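Local atomic coordinates of luciferase-like enzymeAMP-CoA-ligase (Zophobas atratus, PDB entry 4W8O), a protein that probably converts a carboxylic acid and ATP into an acyl-adenylate for coenzyme A ligation, as a luciferase-like member of the ANL adenylating enzymes. Residues E26-Y31 with E46-V51; I85-S90 with A95-L100; I109-S114 with T189-A194; T208-G213 with T237-S242. All coordinates share one frame; numbering follows the deposited sequence.

In the fold
From the N terminus the four contacts close one after another, and none nests in or crosses another. Interaction 1 closes the loop holding the hairpin of strands 35-39 and 44-47, and joins the helices that flank it. Interaction 2 closes the short turn from helix 85-92 into strand 96-99. Interaction 3 spans the longest loop, bringing helix 106-116 to the glycine-rich loop before strand 194-198. Interaction 4 links the ends of helices 199-211 and 228-239 around strand 218-221. Packing connects interaction 1 to 2 through Val51, 2 to 3 through Leu100, and 2 to 4 through Ile88 and Phe238, while a probable hydrogen bond from Tyr48 OH to Ser242 O ties interaction 1 to interaction 4.

Interaction 1: E26-Y31 with E46-V51; sequences ECCEKY and ETYSSV
Two helices joined through the beta hairpin of strands 35-39 and 44-47 meet where Tyr48, the first residue of helix 48-64, packs against Cys28 and Tyr31 at the end of helix 20-30. The Tyr48 ring is the centrepiece. Tyr31 lays its CB over one face, 4.0 Å from Tyr48 CD2, while the carbonyl Tyr31 O presses on the root of the ring, 3.3 Å from Tyr48 CB. Cys28 comes in from the rim: SG stands 5.5 Å from the ring centroid and 88° off its normal, a sulfur-aromatic contact at the edge. With its SG anti to the carbonyl carbon (chi1 -77°), Cys28 also reaches Val51 CG1 at 4.2 Å, one helical turn on from Tyr48. The start of this second helix is pinned by Thr47, whose OG1 caps Ser50 N at 3.1 Å. Beyond the two segments, the Tyr48 hydroxyl is hydrogen-bonded to Ser242 O, and its ring meets Phe238 edge-to-face. An alanine here would remove the ring, and would probably leave Cys28 SG and Tyr31 CB without their shared partner and Ser242 O without this hydroxyl. The contact packs helix 20-30 on the N-capped start of helix 48-64, next to the hairpin at the outer end of the nine-stranded sheet.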
loop_
_atom_site.group_PDB
_atom_site.type_symbol
_atom_site.label_atom_id
_atom_site.label_comp_id
_atom_site.label_asym_id
_atom_site.label_seq_id
_atom_site.Cartn_x
_atom_site.Cartn_y
_atom_site.Cartn_z
ATOM N N GLU A 26 -17.426 0.648 7.795
ATOM C CA GLU A 26 -17.498 0.164 9.178
ATOM C C GLU A 26 -16.419 0.796 10.058
ATOM O O GLU A 26 -16.695 1.183 11.197
ATOM C CB GLU A 26 -17.368 -1.362 9.208
ATOM C CG GLU A 26 -17.330 -1.976 10.602
ATOM C CD GLU A 26 -16.919 -3.445 10.599
ATOM O OE1 GLU A 26 -16.988 -4.101 9.533
ATOM O OE2 GLU A 26 -16.523 -3.946 11.675
ATOM N N CYS A 27 -15.195 0.900 9.530
ATOM C CA CYS A 27 -14.102 1.531 10.263
ATOM C C CYS A 27 -14.439 2.983 10.590
ATOM O O CYS A 27 -14.231 3.428 11.713
ATOM C CB CYS A 27 -12.792 1.450 9.474
ATOM S SG CYS A 27 -12.070 -0.203 9.436
ATOM N N CYS A 28 -14.982 3.711 9.616
ATOM C CA CYS A 28 -15.413 5.092 9.840
ATOM C C CYS A 28 -16.426 5.211 10.988
ATOM O O CYS A 28 -16.284 6.089 11.836
ATOM C CB CYS A 28 -15.990 5.713 8.560
ATOM S SG CYS A 28 -14.750 6.231 7.337
ATOM N N GLU A 29 -17.437 4.339 11.016
ATOM C CA GLU A 29 -18.454 4.366 12.078
ATOM C C GLU A 29 -17.850 4.066 13.439
ATOM O O GLU A 29 -18.171 4.714 14.434
ATOM C CB GLU A 29 -19.575 3.358 11.796
ATOM C CG GLU A 29 -20.460 3.769 10.638
ATOM C CD GLU A 29 -21.547 2.757 10.286
ATOM O OE1 GLU A 29 -21.281 1.534 10.343
ATOM O OE2 GLU A 29 -22.662 3.194 9.922
ATOM N N LYS A 30 -16.977 3.070 13.469
ATOM C CA LYS A 30 -16.374 2.602 14.706
ATOM C C LYS A 30 -15.476 3.669 15.325
ATOM O O LYS A 30 -15.487 3.864 16.543
ATOM C CB LYS A 30 -15.575 1.323 14.434
ATOM C CG LYS A 30 -15.402 0.429 15.639
ATOM C CD LYS A 30 -14.557 -0.796 15.326
ATOM C CE LYS A 30 -14.183 -1.530 16.610
ATOM N NZ LYS A 30 -12.944 -2.352 16.475
ATOM N N TYR A 31 -14.714 4.371 14.483
ATOM C CA TYR A 31 -13.709 5.331 14.953
ATOM C C TYR A 31 -14.037 6.773 14.585
ATOM O O TYR A 31 -13.131 7.578 14.394
ATOM C CB TYR A 31 -12.334 4.938 14.399
ATOM C CG TYR A 31 -11.980 3.504 14.726
ATOM C CD1 TYR A 31 -11.765 3.111 16.045
ATOM C CD2 TYR A 31 -11.881 2.536 13.725
ATOM C CE1 TYR A 31 -11.452 1.803 16.357
ATOM C CE2 TYR A 31 -11.573 1.224 14.032
ATOM C CZ TYR A 31 -11.359 0.866 15.348
ATOM O OH TYR A 31 -11.047 -0.431 15.666
ATOM N N GLU A 46 -8.458 15.721 9.416
ATOM C CA GLU A 46 -9.857 15.371 9.215
ATOM C C GLU A 46 -10.205 14.110 9.996
ATOM O O GLU A 46 -9.409 13.170 10.061
ATOM C CB GLU A 46 -10.157 15.174 7.726
ATOM C CG GLU A 46 -11.644 15.034 7.416
ATOM C CD GLU A 46 -11.952 14.854 5.935
ATOM O OE1 GLU A 46 -11.015 14.728 5.115
ATOM O OE2 GLU A 46 -13.151 14.829 5.586
ATOM N N THR A 47 -11.399 14.097 10.584
ATOM C CA THR A 47 -11.852 12.963 11.372
ATOM C C THR A 47 -12.454 11.884 10.485
ATOM O O THR A 47 -12.798 12.137 9.328
ATOM C CB THR A 47 -12.916 13.378 12.393
ATOM O OG1 THR A 47 -14.031 13.955 11.709
ATOM C CG2 THR A 47 -12.350 14.388 13.364
ATOM N N TYR A 48 -12.580 10.680 11.046
ATOM C CA TYR A 48 -13.252 9.571 10.366
ATOM C C TYR A 48 -14.706 9.905 10.073
ATOM O O TYR A 48 -15.231 9.543 9.020
ATOM C CB TYR A 48 -13.173 8.286 11.191
ATOM C CG TYR A 48 -11.856 7.562 11.053
ATOM C CD1 TYR A 48 -11.612 6.720 9.969
ATOM C CD2 TYR A 48 -10.848 7.722 11.998
ATOM C CE1 TYR A 48 -10.403 6.057 9.831
ATOM C CE2 TYR A 48 -9.635 7.065 11.868
ATOM C CZ TYR A 48 -9.416 6.234 10.786
ATOM O OH TYR A 48 -8.211 5.573 10.665
ATOM N N SER A 49 -15.347 10.598 11.010
ATOM C CA SER A 49 -16.707 11.076 10.820
ATOM C C SER A 49 -16.836 11.945 9.569
ATOM O O SER A 49 -17.724 11.739 8.745
ATOM C CB SER A 49 -17.149 11.893 12.033
ATOM O OG SER A 49 -18.397 12.486 11.768
ATOM N N SER A 50 -15.955 12.931 9.455
ATOM C CA SER A 50 -15.960 13.841 8.321
ATOM C C SER A 50 -15.646 13.111 7.021
ATOM O O SER A 50 -16.253 13.391 5.989
ATOM C CB SER A 50 -14.951 14.971 8.541
ATOM O OG SER A 50 -14.912 15.843 7.430
ATOM N N VAL A 51 -14.700 12.182 7.068
ATOM C CA VAL A 51 -14.370 11.379 5.896
ATOM C C VAL A 51 -15.562 10.541 5.434
ATOM O O VAL A 51 -15.807 10.414 4.222
ATOM C CB VAL A 51 -13.155 10.478 6.161
ATOM C CG1 VAL A 51 -13.035 9.380 5.107
ATOM C CG2 VAL A 51 -11.890 11.321 6.196
#

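Interaction 2: I85-S90 with A95-L100; sequences IPLIAS and AKVVNL
Helix 85-90 and strand 96-99 run nearly antiparallel, at 156° with axes 8.5 Å apart, and the short turn between them is closed by Ala95 N donating to Ser90 O at 3.1 Å. From the helix, Leu87 carries most of the apolar contact. Holding its CG opposite the backbone N (chi1 -175°), it extends toward the strand and crosses Val97 at about a right angle, Leu87 CG lying 3.9 Å from Val97 CG2. The other branch of the valine, CG1, goes to the helix backbone and touches Leu87 O. Farther along the strand, Leu87 CD1 rests against the amide of Asn99, 3.7 Å from both OD1 and ND2. Ser90 turns its hydroxyl back on its own helix instead: OG donates to Pro86 O at 2.8 Å, and since Ser90 N uses the same carbonyl, that oxygen is gripped twice. Ser90 CB itself faces the strand and meets Val97 CG1. The pair forms the second half of the beta-alpha-beta crossover from strand 72-76 to strand 96-99. Ile85, Ile88 and Ala89 pack on helix 48-64, Val97 touches Val181 of strand 179-184, and Val98, directed away from this helix, reaches Val116 of helix 106-116.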
loop_
_atom_site.group_PDB
_atom_site.type_symbol
_atom_site.label_atom_id
_atom_site.label_comp_id
_atom_site.label_asym_id
_atom_site.label_seq_id
_atom_site.Cartn_x
_atom_site.Cartn_y
_atom_site.Cartn_z
ATOM N N ILE A 85 -10.662 10.356 -0.912
ATOM C CA ILE A 85 -12.122 10.429 -0.684
ATOM C C ILE A 85 -12.933 9.734 -1.786
ATOM O O ILE A 85 -13.810 8.922 -1.481
ATOM C CB ILE A 85 -12.616 11.890 -0.501
ATOM C CG1 ILE A 85 -11.911 12.567 0.683
ATOM C CG2 ILE A 85 -14.127 11.935 -0.310
ATOM C CD1 ILE A 85 -11.995 11.810 1.996
ATOM N N PRO A 86 -12.646 10.047 -3.069
ATOM C CA PRO A 86 -13.379 9.381 -4.146
ATOM C C PRO A 86 -12.983 7.910 -4.366
ATOM O O PRO A 86 -13.751 7.150 -4.961
ATOM C CB PRO A 86 -13.072 10.242 -5.380
ATOM C CG PRO A 86 -11.833 10.997 -5.054
ATOM C CD PRO A 86 -11.691 11.055 -3.567
ATOM N N LEU A 87 -11.801 7.522 -3.895
ATOM C CA LEU A 87 -11.394 6.119 -3.883
ATOM C C LEU A 87 -12.248 5.325 -2.893
ATOM O O LEU A 87 -12.779 4.252 -3.227
ATOM C CB LEU A 87 -9.905 6.008 -3.531
ATOM C CG LEU A 87 -9.315 4.599 -3.598
ATOM C CD1 LEU A 87 -7.896 4.640 -4.151
ATOM C CD2 LEU A 87 -9.327 3.905 -2.249
ATOM N N ILE A 88 -12.376 5.864 -1.682
ATOM C CA ILE A 88 -13.223 5.287 -0.633
ATOM C C ILE A 88 -14.662 5.207 -1.121
ATOM O O ILE A 88 -15.327 4.185 -0.953
ATOM C CB ILE A 88 -13.166 6.147 0.656
ATOM C CG1 ILE A 88 -11.789 6.030 1.319
ATOM C CG2 ILE A 88 -14.253 5.745 1.643
ATOM C CD1 ILE A 88 -11.443 7.201 2.215
ATOM N N ALA A 89 -15.130 6.304 -1.722
ATOM C CA ALA A 89 -16.483 6.395 -2.264
ATOM C C ALA A 89 -16.731 5.326 -3.331
ATOM O O ALA A 89 -17.753 4.622 -3.303
ATOM C CB ALA A 89 -16.708 7.790 -2.843
ATOM N N SER A 90 -15.788 5.201 -4.261
ATOM C CA SER A 90 -15.870 4.201 -5.324
ATOM C C SER A 90 -15.903 2.784 -4.751
ATOM O O SER A 90 -16.649 1.922 -5.231
ATOM C CB SER A 90 -14.685 4.351 -6.281
ATOM O OG SER A 90 -14.767 5.566 -7.002
ATOM N N ALA A 95 -16.836 -0.709 -6.921
ATOM C CA ALA A 95 -16.070 -0.476 -8.148
ATOM C C ALA A 95 -14.578 -0.777 -7.910
ATOM O O ALA A 95 -14.095 -0.758 -6.767
ATOM C CB ALA A 95 -16.264 0.954 -8.643
ATOM N N LYS A 96 -13.873 -1.076 -8.993
ATOM C CA LYS A 96 -12.448 -1.382 -8.944
ATOM C C LYS A 96 -11.691 -0.060 -8.896
ATOM O O LYS A 96 -11.941 0.815 -9.728
ATOM C CB LYS A 96 -12.023 -2.168 -10.193
ATOM C CG LYS A 96 -12.564 -3.590 -10.273
ATOM C CD LYS A 96 -13.892 -3.712 -11.001
ATOM C CE LYS A 96 -14.521 -5.086 -10.782
ATOM N NZ LYS A 96 -15.206 -5.215 -9.460
ATOM N N VAL A 97 -10.780 0.087 -7.942
ATOM C CA VAL A 97 -9.974 1.315 -7.828
ATOM C C VAL A 97 -8.513 1.057 -8.140
ATOM O O VAL A 97 -7.964 0.017 -7.778
ATOM C CB VAL A 97 -10.086 2.000 -6.444
ATOM C CG1 VAL A 97 -11.527 2.384 -6.166
ATOM C CG2 VAL A 97 -9.536 1.121 -5.318
ATOM N N VAL A 98 -7.894 2.020 -8.819
ATOM C CA VAL A 98 -6.509 1.908 -9.249
ATOM C C VAL A 98 -5.852 3.287 -9.319
ATOM O O VAL A 98 -6.464 4.257 -9.751
ATOM C CB VAL A 98 -6.395 1.170 -10.610
ATOM C CG1 VAL A 98 -7.128 1.911 -11.719
ATOM C CG2 VAL A 98 -4.933 0.960 -10.984
ATOM N N ASN A 99 -4.602 3.364 -8.892
ATOM C CA ASN A 99 -3.867 4.626 -8.886
ATOM C C ASN A 99 -2.736 4.654 -9.905
ATOM O O ASN A 99 -2.049 3.650 -10.116
ATOM C CB ASN A 99 -3.331 4.893 -7.483
ATOM C CG ASN A 99 -4.434 4.914 -6.444
ATOM O OD1 ASN A 99 -5.083 5.932 -6.258
ATOM N ND2 ASN A 99 -4.680 3.766 -5.788
ATOM N N LEU A 100 -2.560 5.810 -10.545
ATOM C CA LEU A 100 -1.436 6.053 -11.441
ATOM C C LEU A 100 -0.423 6.979 -10.777
ATOM O O LEU A 100 -0.784 7.793 -9.935
ATOM C CB LEU A 100 -1.913 6.698 -12.734
ATOM C CG LEU A 100 -3.052 5.998 -13.459
ATOM C CD1 LEU A 100 -3.411 6.801 -14.692
ATOM C CD2 LEU A 100 -2.704 4.566 -13.832
#

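Interaction 3: I109-S114 with T189-A194; sequences IQHLLS and TGLPKA
His111 reaches from helix 106-116 to grip the loop at Pro192. Its CG sits opposite the backbone N (chi1 173°), which swings the imidazole out from the helix, and NE2 then donates to Pro192 O at 2.9 Å. The bond is nearly straight, 161° at the hydrogen, with the oxygen close to the ring plane, though the nitrogen approaches from 26° off the carbonyl plane. Around this bond the neighbouring side chains fit closely. Leu191 CB lies 3.6 Å from His111 NE2, and Leu191 CD1 stands over one face of the ring, toward the rim near CE1. On the CD2 side, Pro192 CD comes to 3.8 Å from His111 CD2. Leu112 adds a second foothold: its CD2 meets Pro192 CB at 4.0 Å, the two side chains crossing at about a right angle. A leucine in place of His111 would probably leave Pro192 O without its donor and set the loop less firmly against the helix. Sequence 189-194 matches the end of the Ser/Thr/Gly-rich signature of ANL adenylating enzymes, whose loop in relatives handles the phosphates of ATP; here its Leu191-Pro192 end is tethered to helix 106-116, which follows strand 96-99 of the same mixed sheet.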
loop_
_atom_site.group_PDB
_atom_site.type_symbol
_atom_site.label_atom_id
_atom_site.label_comp_id
_atom_site.label_asym_id
_atom_site.label_seq_id
_atom_site.Cartn_x
_atom_site.Cartn_y
_atom_site.Cartn_z
ATOM N N ILE A 109 1.877 6.161 -18.955
ATOM C CA ILE A 109 0.495 6.341 -18.511
ATOM C C ILE A 109 -0.463 5.780 -19.559
ATOM O O ILE A 109 -1.433 5.084 -19.219
ATOM C CB ILE A 109 0.168 7.819 -18.215
ATOM C CG1 ILE A 109 0.995 8.333 -17.024
ATOM C CG2 ILE A 109 -1.313 7.991 -17.939
ATOM C CD1 ILE A 109 0.488 7.920 -15.656
ATOM N N GLN A 110 -0.180 6.068 -20.830
ATOM C CA GLN A 110 -0.967 5.533 -21.943
ATOM C C GLN A 110 -1.136 4.028 -21.867
ATOM O O GLN A 110 -2.230 3.503 -22.069
ATOM C CB GLN A 110 -0.303 5.835 -23.281
ATOM C CG GLN A 110 -0.590 7.206 -23.824
ATOM C CD GLN A 110 -0.015 7.399 -25.211
ATOM O OE1 GLN A 110 0.102 6.450 -25.986
ATOM N NE2 GLN A 110 0.340 8.632 -25.533
ATOM N N HIS A 111 -0.035 3.333 -21.643
ATOM C CA HIS A 111 -0.089 1.886 -21.521
ATOM C C HIS A 111 -0.955 1.453 -20.327
ATOM O O HIS A 111 -1.775 0.546 -20.454
ATOM C CB HIS A 111 1.311 1.300 -21.388
ATOM C CG HIS A 111 1.311 -0.167 -21.100
ATOM N ND1 HIS A 111 0.805 -1.095 -21.982
ATOM C CD2 HIS A 111 1.739 -0.865 -20.023
ATOM C CE1 HIS A 111 0.928 -2.305 -21.465
ATOM N NE2 HIS A 111 1.496 -2.193 -20.278
ATOM N N LEU A 112 -0.771 2.105 -19.184
ATOM C CA LEU A 112 -1.515 1.755 -17.976
ATOM C C LEU A 112 -3.008 1.958 -18.175
ATOM O O LEU A 112 -3.801 1.103 -17.806
ATOM C CB LEU A 112 -1.016 2.553 -16.765
ATOM C CG LEU A 112 0.460 2.351 -16.387
ATOM C CD1 LEU A 112 0.773 2.958 -15.026
ATOM C CD2 LEU A 112 0.855 0.879 -16.433
ATOM N N LEU A 113 -3.385 3.081 -18.778
ATOM C CA LEU A 113 -4.791 3.337 -19.091
ATOM C C LEU A 113 -5.363 2.285 -20.040
ATOM O O LEU A 113 -6.519 1.869 -19.898
ATOM C CB LEU A 113 -4.971 4.743 -19.681
ATOM C CG LEU A 113 -4.804 5.923 -18.718
ATOM C CD1 LEU A 113 -4.787 7.254 -19.464
ATOM C CD2 LEU A 113 -5.903 5.916 -17.672
ATOM N N SER A 114 -4.552 1.847 -21.000
ATOM C CA SER A 114 -4.995 0.855 -21.971
ATOM C C SER A 114 -5.224 -0.499 -21.299
ATOM O O SER A 114 -6.054 -1.278 -21.750
ATOM C CB SER A 114 -3.990 0.736 -23.126
ATOM O OG SER A 114 -2.852 -0.042 -22.755
ATOM N N THR A 189 11.317 -8.338 -17.403
ATOM C CA THR A 189 11.093 -8.146 -18.834
ATOM C C THR A 189 9.589 -8.037 -19.107
ATOM O O THR A 189 8.777 -8.431 -18.278
ATOM C CB THR A 189 11.743 -9.272 -19.669
ATOM O OG1 THR A 189 11.584 -8.987 -21.061
ATOM C CG2 THR A 189 11.129 -10.628 -19.360
ATOM N N GLY A 190 9.230 -7.472 -20.256
ATOM C CA GLY A 190 7.827 -7.252 -20.615
ATOM C C GLY A 190 7.226 -6.017 -19.956
ATOM O O GLY A 190 7.728 -5.527 -18.942
ATOM N N LEU A 191 6.132 -5.526 -20.530
ATOM C CA LEU A 191 5.463 -4.325 -20.032
ATOM C C LEU A 191 4.573 -4.642 -18.833
ATOM O O LEU A 191 4.200 -5.796 -18.632
ATOM C CB LEU A 191 4.606 -3.705 -21.129
ATOM C CG LEU A 191 5.344 -3.341 -22.412
ATOM C CD1 LEU A 191 4.330 -2.981 -23.483
ATOM C CD2 LEU A 191 6.342 -2.213 -22.204
ATOM N N PRO A 192 4.216 -3.615 -18.039
ATOM C CA PRO A 192 3.340 -3.853 -16.899
ATOM C C PRO A 192 2.012 -4.530 -17.240
ATOM O O PRO A 192 1.516 -4.431 -18.364
ATOM C CB PRO A 192 3.103 -2.448 -16.343
ATOM C CG PRO A 192 4.345 -1.702 -16.718
ATOM C CD PRO A 192 4.716 -2.226 -18.060
ATOM N N LYS A 193 1.473 -5.235 -16.249
ATOM C CA LYS A 193 0.147 -5.831 -16.316
ATOM C C LYS A 193 -0.601 -5.421 -15.065
ATOM O O LYS A 193 0.017 -5.017 -14.078
ATOM C CB LYS A 193 0.255 -7.346 -16.403
ATOM C CG LYS A 193 1.038 -7.819 -17.622
ATOM C CD LYS A 193 2.183 -8.738 -17.226
ATOM C CE LYS A 193 3.264 -8.798 -18.285
ATOM N NZ LYS A 193 2.659 -9.044 -19.616
ATOM N N ALA A 194 -1.927 -5.503 -15.119
ATOM C CA ALA A 194 -2.760 -5.045 -14.023
ATOM C C ALA A 194 -2.988 -6.184 -13.033
ATOM O O ALA A 194 -3.764 -7.100 -13.287
ATOM C CB ALA A 194 -4.082 -4.495 -14.533
#

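Interaction 4: T208-G213 with T237-S242; sequences TSFYCG and TFLDGS
One face of the Phe210 ring is covered by Leu239: methyl CD2 lies 3.9 Å from the ring centroid and 23° off the normal, a CH-pi contact displaced toward the CD1 side, where Leu239 CD2 to Phe210 CD1 measures 3.6 Å. At the ring edge stands Asp240, its OD2 4.0 Å from Phe210 CE1, with the carboxylate turned almost perpendicular to the ring. Elsewhere on the rim Phe210 meets its chain neighbour, CD2 standing 3.8 Å above the plane of the Tyr211 ring and over its centre; the Tyr211 ring stacks in turn with that of Phe11. Phe210 and Leu239 both hold CG anti to the backbone N (chi1 174° and -177°), which points the ring and the isobutyl group out from their helices toward each other; they cross at about a right angle. The contact thus joins the C-terminal ends of helices 199-211 and 228-239. The latter helix finishes in a Schellman motif, with Ser242 N bonded to Thr237 O at 2.8 Å, Gly241 N to Phe238 O at 3.2 Å, and Gly241 at the positive-phi C-prime position. The helix of Phe210 also gives way to a positive-phi glycine, Gly213, whose N bonds to Phe210 O at 3.1 Å and whose backbone would jam any beta carbon against the preceding carbonyl. Arg236, which touches Phe210, forms a salt bridge to Asp240 OD2. Ser209 packs on Tyr214, which lines the pocket occupied by a bound polyether together with Ile228, Thr229 and Ala232 from helix 228-239.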
loop_
_atom_site.group_PDB
_atom_site.type_symbol
_atom_site.label_atom_id
_atom_site.label_comp_id
_atom_site.label_asym_id
_atom_site.label_seq_id
_atom_site.Cartn_x
_atom_site.Cartn_y
_atom_site.Cartn_z
ATOM N N THR A 208 -3.044 -9.094 7.556
ATOM C CA THR A 208 -1.750 -9.726 7.801
ATOM C C THR A 208 -0.740 -8.700 8.315
ATOM O O THR A 208 0.016 -8.985 9.244
ATOM C CB THR A 208 -1.207 -10.417 6.529
ATOM O OG1 THR A 208 -2.071 -11.509 6.179
ATOM C CG2 THR A 208 0.222 -10.934 6.723
ATOM N N SER A 209 -0.743 -7.504 7.731
ATOM C CA SER A 209 0.148 -6.434 8.188
ATOM C C SER A 209 -0.146 -6.012 9.648
ATOM O O SER A 209 0.774 -5.692 10.404
ATOM C CB SER A 209 0.128 -5.230 7.217
ATOM O OG SER A 209 -1.031 -4.420 7.344
ATOM N N PHE A 210 -1.416 -6.038 10.043
ATOM C CA PHE A 210 -1.791 -5.771 11.430
ATOM C C PHE A 210 -1.205 -6.810 12.397
ATOM O O PHE A 210 -0.657 -6.448 13.439
ATOM C CB PHE A 210 -3.315 -5.715 11.576
ATOM C CG PHE A 210 -3.784 -5.586 12.997
ATOM C CD1 PHE A 210 -3.745 -4.362 13.644
ATOM C CD2 PHE A 210 -4.261 -6.691 13.690
ATOM C CE1 PHE A 210 -4.168 -4.238 14.958
ATOM C CE2 PHE A 210 -4.691 -6.577 15.003
ATOM C CZ PHE A 210 -4.648 -5.346 15.637
ATOM N N TYR A 211 -1.301 -8.093 12.047
ATOM C CA TYR A 211 -0.750 -9.157 12.899
ATOM C C TYR A 211 0.777 -9.273 12.856
ATOM O O TYR A 211 1.355 -10.037 13.625
ATOM C CB TYR A 211 -1.427 -10.502 12.615
ATOM C CG TYR A 211 -2.830 -10.514 13.167
ATOM C CD1 TYR A 211 -3.049 -10.563 14.543
ATOM C CD2 TYR A 211 -3.931 -10.416 12.327
ATOM C CE1 TYR A 211 -4.333 -10.544 15.064
ATOM C CE2 TYR A 211 -5.219 -10.397 12.835
ATOM C CZ TYR A 211 -5.412 -10.460 14.204
ATOM O OH TYR A 211 -6.680 -10.433 14.713
ATOM N N CYS A 212 1.430 -8.518 11.978
ATOM C CA CYS A 212 2.891 -8.395 12.028
ATOM C C CYS A 212 3.313 -7.683 13.307
ATOM O O CYS A 212 4.449 -7.826 13.751
ATOM C CB CYS A 212 3.439 -7.664 10.803
ATOM S SG CYS A 212 3.420 -8.665 9.300
ATOM N N GLY A 213 2.395 -6.905 13.879
ATOM C CA GLY A 213 2.524 -6.421 15.246
ATOM C C GLY A 213 3.131 -5.045 15.423
ATOM O O GLY A 213 3.220 -4.559 16.548
ATOM N N THR A 237 -4.411 1.738 8.721
ATOM C CA THR A 237 -4.762 2.767 9.705
ATOM C C THR A 237 -6.270 2.806 9.964
ATOM O O THR A 237 -6.702 3.039 11.098
ATOM C CB THR A 237 -4.262 4.178 9.316
ATOM O OG1 THR A 237 -4.803 4.563 8.052
ATOM C CG2 THR A 237 -2.734 4.224 9.268
ATOM N N PHE A 238 -7.066 2.591 8.918
ATOM C CA PHE A 238 -8.516 2.466 9.083
ATOM C C PHE A 238 -8.853 1.319 10.039
ATOM O O PHE A 238 -9.723 1.461 10.894
ATOM C CB PHE A 238 -9.205 2.226 7.738
ATOM C CG PHE A 238 -9.658 3.479 7.049
ATOM C CD1 PHE A 238 -8.736 4.359 6.489
ATOM C CD2 PHE A 238 -11.010 3.770 6.932
ATOM C CE1 PHE A 238 -9.154 5.510 5.845
ATOM C CE2 PHE A 238 -11.435 4.921 6.288
ATOM C CZ PHE A 238 -10.508 5.793 5.746
ATOM N N LEU A 239 -8.128 0.208 9.907
ATOM C CA LEU A 239 -8.458 -1.039 10.588
ATOM C C LEU A 239 -8.644 -0.887 12.093
ATOM O O LEU A 239 -9.544 -1.505 12.652
ATOM C CB LEU A 239 -7.393 -2.107 10.295
ATOM C CG LEU A 239 -7.640 -3.509 10.877
ATOM C CD1 LEU A 239 -7.119 -4.580 9.929
ATOM C CD2 LEU A 239 -7.007 -3.678 12.249
ATOM N N ASP A 240 -7.801 -0.081 12.740
ATOM C CA ASP A 240 -7.877 0.137 14.194
ATOM C C ASP A 240 -7.982 1.619 14.583
ATOM O O ASP A 240 -7.634 2.008 15.711
ATOM C CB ASP A 240 -6.677 -0.517 14.899
ATOM C CG ASP A 240 -5.365 0.190 14.622
ATOM O OD1 ASP A 240 -5.324 1.158 13.842
ATOM O OD2 ASP A 240 -4.353 -0.227 15.206
ATOM N N GLY A 241 -8.461 2.436 13.646
ATOM C CA GLY A 241 -8.732 3.837 13.908
ATOM C C GLY A 241 -7.498 4.662 14.198
ATOM O O GLY A 241 -7.570 5.646 14.925
ATOM N N SER A 242 -6.369 4.266 13.624
ATOM C CA SER A 242 -5.143 5.035 13.734
ATOM C C SER A 242 -5.166 6.227 12.783
ATOM O O SER A 242 -6.106 6.400 12.007
ATOM C CB SER A 242 -3.953 4.147 13.409
ATOM O OG SER A 242 -3.891 3.046 14.295
#